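Local structure of APL1 (Anopheles gambiae, 3O6N) at residues His309-Arg319 and Ile330-Leu341. The protein probably acts in the mosquito's complement-like immunity as a leucine-rich repeat protein that pairs with the related LRIM1 in a heterodimeric complex. Numbering follows the deposited sequence. Where two conformers were deposited one is given.
Sequences HVERNQPQFDR and IVTLKLSTHHTL
Asp318 grips Ser336 with both carboxylate oxygens. OD1 takes the backbone N-H of Ser336 on its syn side, 2.9 Å from N and nearly straight at 174°, while Ser336 OG donates to OD2 at 2.6 Å from above the carboxylate plane. That hydroxyl is also approached by Gln314, whose NE2 makes a weak, bent bond to OG. With chi1 at -179°, CG opposite the backbone N, and the chain extended beyond it, Gln314 carries its amide to Ser336; on the way CG passes 3.4 Å from Lys334 O. At the other end of the contact the carboxylate of Glu311 is split between two partners: Thr332 OG1 donates to OE1 at 2.9 Å, from above the plane, and Lys334 NZ, in the one of two deposited lysine conformers described here, forms a salt bridge with OE2, a weak hydrogen bond at 3.1 Å that is probably not held all the time. In this conformer the extended lysine chain runs past the carboxylate, its CD and CE in contact with Glu311 CD.

The two segments belong to successive turns of the leucine-rich repeat solenoid, on the stretches that lead from strand 299-301 to 322-324 and from there to 343-345. Beneath these polar contacts, Leu333 CD1 meets Phe317 CD2 at 3.6 Å, and Leu335 CD2 reaches Phe317 CB; Val310 CG2 packs on Ile330 CG2. Asn313 CB lies against one face of the Phe317 ring. Two waters bridge the backbones: one joins Val310 N to Thr332 O, the other Glu311 O to Lys334 N. Where the two segments turn back toward strands 322-324 and 343-345, Thr340 N donates directly to Asp318 O at 3.1 Å.

Farther out, Asn313 ties the 309-319 turn to the preceding one through Leu287 and Leu289, while Leu333 and Leu335 pack on Leu359 of helix 353-359.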
loop_
_atom_site.group_PDB
_atom_site.type_symbol
_atom_site.label_atom_id
_atom_site.label_comp_id
_atom_site.label_asym_id
_atom_site.label_seq_id
_atom_site.Cartn_x
_atom_site.Cartn_y
_atom_site.Cartn_z
ATOM N N HIS A 309 -16.496 27.859 6.717
ATOM C CA HIS A 309 -17.333 27.821 7.911
ATOM C C HIS A 309 -17.531 26.383 8.370
ATOM O O HIS A 309 -18.148 25.581 7.670
ATOM C CB HIS A 309 -18.682 28.479 7.631
ATOM C CG HIS A 309 -18.567 29.856 7.057
ATOM N ND1 HIS A 309 -18.326 30.967 7.836
ATOM C CD2 HIS A 309 -18.636 30.299 5.780
ATOM C CE1 HIS A 309 -18.257 32.037 7.062
ATOM N NE2 HIS A 309 -18.442 31.658 5.810
ATOM N N VAL A 310 -17.016 26.067 9.554
ATOM C CA VAL A 310 -17.017 24.695 10.045
ATOM C C VAL A 310 -17.444 24.598 11.506
ATOM O O VAL A 310 -17.469 23.514 12.082
ATOM C CB VAL A 310 -15.616 24.062 9.908
ATOM C CG1 VAL A 310 -15.210 23.986 8.443
ATOM C CG2 VAL A 310 -14.590 24.865 10.717
ATOM N N GLU A 311 -17.791 25.730 12.102
ATOM C CA GLU A 311 -18.072 25.780 13.532
ATOM C C GLU A 311 -19.190 24.822 13.968
ATOM O O GLU A 311 -19.161 24.277 15.074
ATOM C CB GLU A 311 -18.358 27.225 13.954
ATOM C CG GLU A 311 -19.308 27.379 15.108
ATOM C CD GLU A 311 -19.657 28.832 15.357
ATOM O OE1 GLU A 311 -18.750 29.688 15.247
ATOM O OE2 GLU A 311 -20.837 29.114 15.648
ATOM N N ARG A 312 -20.165 24.596 13.096
ATOM C CA ARG A 312 -21.270 23.704 13.432
ATOM C C ARG A 312 -20.806 22.271 13.690
ATOM O O ARG A 312 -21.552 21.458 14.232
ATOM C CB ARG A 312 -22.354 23.738 12.352
ATOM C CG ARG A 312 -23.134 25.033 12.331
ATOM C CD ARG A 312 -24.190 25.031 11.237
ATOM N NE ARG A 312 -25.024 26.229 11.297
ATOM C CZ ARG A 312 -26.015 26.489 10.451
ATOM N NH1 ARG A 312 -26.287 25.637 9.471
ATOM N NH2 ARG A 312 -26.729 27.602 10.580
ATOM N N ASN A 313 -19.566 21.970 13.316
ATOM C CA ASN A 313 -19.024 20.629 13.503
ATOM C C ASN A 313 -18.518 20.374 14.920
ATOM O O ASN A 313 -17.908 19.341 15.188
ATOM C CB ASN A 313 -17.914 20.353 12.488
ATOM C CG ASN A 313 -18.451 20.145 11.086
ATOM O OD1 ASN A 313 -18.864 19.039 10.719
ATOM N ND2 ASN A 313 -18.454 21.211 10.292
ATOM N N GLN A 314 -18.778 21.318 15.820
ATOM C CA GLN A 314 -18.338 21.209 17.210
ATOM C C GLN A 314 -18.505 19.822 17.845
ATOM O O GLN A 314 -17.571 19.312 18.457
ATOM C CB GLN A 314 -19.026 22.265 18.082
ATOM C CG GLN A 314 -18.590 22.215 19.537
ATOM C CD GLN A 314 -19.167 23.344 20.365
ATOM O OE1 GLN A 314 -19.874 24.213 19.851
ATOM N NE2 GLN A 314 -18.870 23.334 21.657
ATOM N N PRO A 315 -19.699 19.217 17.720
ATOM C CA PRO A 315 -19.914 17.913 18.360
ATOM C C PRO A 315 -18.956 16.836 17.856
ATOM O O PRO A 315 -18.599 15.939 18.619
ATOM C CB PRO A 315 -21.366 17.564 17.990
ATOM C CG PRO A 315 -21.720 18.475 16.855
ATOM C CD PRO A 315 -20.926 19.725 17.083
ATOM N N GLN A 316 -18.552 16.918 16.593
ATOM C CA GLN A 316 -17.563 15.988 16.059
ATOM C C GLN A 316 -16.170 16.331 16.589
ATOM O O GLN A 316 -15.432 15.451 17.036
ATOM C CB GLN A 316 -17.564 16.005 14.527
ATOM C CG GLN A 316 -16.556 15.051 13.900
ATOM C CD GLN A 316 -16.902 13.592 14.144
ATOM O OE1 GLN A 316 -17.566 12.958 13.326
ATOM N NE2 GLN A 316 -16.452 13.053 15.274
ATOM N N PHE A 317 -15.822 17.613 16.530
ATOM C CA PHE A 317 -14.508 18.085 16.975
ATOM C C PHE A 317 -14.257 17.806 18.457
ATOM O O PHE A 317 -13.137 17.482 18.853
ATOM C CB PHE A 317 -14.364 19.589 16.727
ATOM C CG PHE A 317 -14.382 19.983 15.271
ATOM C CD1 PHE A 317 -14.066 19.072 14.281
ATOM C CD2 PHE A 317 -14.717 21.278 14.901
ATOM C CE1 PHE A 317 -14.083 19.442 12.943
ATOM C CE2 PHE A 317 -14.736 21.656 13.569
ATOM C CZ PHE A 317 -14.413 20.734 12.587
ATOM N N ASP A 318 -15.302 17.950 19.269
ATOM C CA ASP A 318 -15.200 17.810 20.722
ATOM C C ASP A 318 -14.698 16.439 21.161
ATOM O O ASP A 318 -14.153 16.297 22.257
ATOM C CB ASP A 318 -16.557 18.067 21.386
ATOM C CG ASP A 318 -16.842 19.539 21.611
ATOM O OD1 ASP A 318 -15.894 20.353 21.600
ATOM O OD2 ASP A 318 -18.025 19.878 21.818
ATOM N N ARG A 319 -14.897 15.434 20.310
ATOM C CA ARG A 319 -14.563 14.052 20.640
ATOM C C ARG A 319 -13.204 13.613 20.103
ATOM O O ARG A 319 -12.744 12.511 20.400
ATOM C CB ARG A 319 -15.618 13.101 20.074
ATOM C CG ARG A 319 -17.052 13.470 20.383
ATOM C CD ARG A 319 -17.992 12.473 19.731
ATOM N NE ARG A 319 -17.697 11.108 20.157
ATOM C CZ ARG A 319 -18.285 10.507 21.185
ATOM N NH1 ARG A 319 -19.206 11.149 21.889
ATOM N NH2 ARG A 319 -17.956 9.263 21.508
ATOM N N ILE A 330 -10.792 29.303 7.210
ATOM C CA ILE A 330 -11.758 29.186 8.301
ATOM C C ILE A 330 -11.841 30.456 9.149
ATOM O O ILE A 330 -10.819 31.059 9.487
ATOM C CB ILE A 330 -11.422 27.973 9.187
ATOM C CG1 ILE A 330 -11.559 26.687 8.368
ATOM C CG2 ILE A 330 -12.321 27.943 10.412
ATOM C CD1 ILE A 330 -10.890 25.470 8.994
ATOM N N VAL A 331 -13.061 30.849 9.497
ATOM C CA VAL A 331 -13.287 32.093 10.224
ATOM C C VAL A 331 -13.530 31.882 11.718
ATOM O O VAL A 331 -13.123 32.702 12.539
ATOM C CB VAL A 331 -14.462 32.878 9.616
ATOM C CG1 VAL A 331 -14.093 33.381 8.232
ATOM C CG2 VAL A 331 -15.705 32.007 9.558
ATOM N N THR A 332 -14.194 30.787 12.072
ATOM C CA THR A 332 -14.482 30.499 13.474
ATOM C C THR A 332 -14.329 29.023 13.841
ATOM O O THR A 332 -14.414 28.137 12.992
ATOM C CB THR A 332 -15.910 30.937 13.869
ATOM O OG1 THR A 332 -16.866 30.171 13.130
ATOM C CG2 THR A 332 -16.130 32.416 13.590
ATOM N N LEU A 333 -14.116 28.779 15.128
ATOM C CA LEU A 333 -14.040 27.430 15.664
ATOM C C LEU A 333 -14.513 27.471 17.109
ATOM O O LEU A 333 -14.093 28.333 17.879
ATOM C CB LEU A 333 -12.604 26.902 15.596
ATOM C CG LEU A 333 -12.389 25.492 16.155
ATOM C CD1 LEU A 333 -13.132 24.464 15.302
ATOM C CD2 LEU A 333 -10.900 25.150 16.243
ATOM N N LYS A 334 -15.396 26.547 17.469
ATOM C CA LYS A 334 -15.904 26.460 18.832
ATOM C C LYS A 334 -15.619 25.089 19.428
ATOM O O LYS A 334 -15.843 24.066 18.785
ATOM C CB LYS A 334 -17.414 26.711 18.866
ATOM C CG LYS A 334 -17.832 28.152 18.667
ATOM C CD LYS A 334 -19.347 28.277 18.766
ATOM C CE LYS A 334 -19.805 29.719 18.634
ATOM N NZ LYS A 334 -21.291 29.814 18.681
ATOM N N LEU A 335 -15.128 25.077 20.662
ATOM C CA LEU A 335 -14.889 23.833 21.380
ATOM C C LEU A 335 -15.547 23.907 22.753
ATOM O O LEU A 335 -15.585 24.971 23.374
ATOM C CB LEU A 335 -13.389 23.576 21.541
ATOM C CG LEU A 335 -12.546 23.286 20.293
ATOM C CD1 LEU A 335 -11.081 23.145 20.677
ATOM C CD2 LEU A 335 -13.031 22.031 19.578
ATOM N N SER A 336 -16.070 22.779 23.219
ATOM C CA SER A 336 -16.650 22.697 24.554
ATOM C C SER A 336 -15.545 22.666 25.601
ATOM O O SER A 336 -14.403 22.326 25.296
ATOM C CB SER A 336 -17.513 21.444 24.686
ATOM O OG SER A 336 -18.617 21.485 23.798
ATOM N N THR A 337 -15.895 23.006 26.837
ATOM C CA THR A 337 -14.934 23.015 27.930
ATOM C C THR A 337 -14.302 21.638 28.115
ATOM O O THR A 337 -13.156 21.523 28.550
ATOM C CB THR A 337 -15.604 23.443 29.252
ATOM O OG1 THR A 337 -16.311 24.674 29.054
ATOM C CG2 THR A 337 -14.562 23.635 30.342
ATOM N N HIS A 338 -15.050 20.600 27.762
ATOM C CA HIS A 338 -14.636 19.224 28.017
ATOM C C HIS A 338 -14.104 18.496 26.783
ATOM O O HIS A 338 -14.052 17.263 26.762
ATOM C CB HIS A 338 -15.810 18.438 28.597
ATOM C CG HIS A 338 -17.011 18.406 27.701
ATOM N ND1 HIS A 338 -17.100 17.576 26.606
ATOM C CD2 HIS A 338 -18.166 19.114 27.735
ATOM C CE1 HIS A 338 -18.263 17.768 26.004
ATOM N NE2 HIS A 338 -18.926 18.695 26.669
ATOM N N HIS A 339 -13.707 19.243 25.756
ATOM C CA HIS A 339 -13.184 18.625 24.540
ATOM C C HIS A 339 -11.944 17.795 24.860
ATOM O O HIS A 339 -11.269 18.035 25.863
ATOM C CB HIS A 339 -12.847 19.686 23.493
ATOM C CG HIS A 339 -11.614 20.472 23.815
ATOM N ND1 HIS A 339 -10.349 20.032 23.493
ATOM C CD2 HIS A 339 -11.451 21.659 24.447
ATOM C CE1 HIS A 339 -9.459 20.919 23.903
ATOM N NE2 HIS A 339 -10.101 21.914 24.485
ATOM N N THR A 340 -11.645 16.823 24.004
ATOM C CA THR A 340 -10.556 15.889 24.263
ATOM C C THR A 340 -9.338 16.097 23.364
ATOM O O THR A 340 -8.461 15.236 23.302
ATOM C CB THR A 340 -11.033 14.428 24.113
ATOM O OG1 THR A 340 -11.683 14.268 22.845
ATOM C CG2 THR A 340 -12.009 14.068 25.219
ATOM N N LEU A 341 -9.274 17.230 22.672
ATOM C CA LEU A 341 -8.175 17.470 21.733
ATOM C C LEU A 341 -6.809 17.527 22.411
ATOM O O LEU A 341 -6.640 18.178 23.445
ATOM C CB LEU A 341 -8.413 18.746 20.916
ATOM C CG LEU A 341 -9.499 18.646 19.836
ATOM C CD1 LEU A 341 -9.861 20.020 19.287
ATOM C CD2 LEU A 341 -9.058 17.712 18.714
HETATM O O HOH W 1 -16.005 28.377 10.771
HETATM O O HOH W 2 -16.559 24.225 16.092
#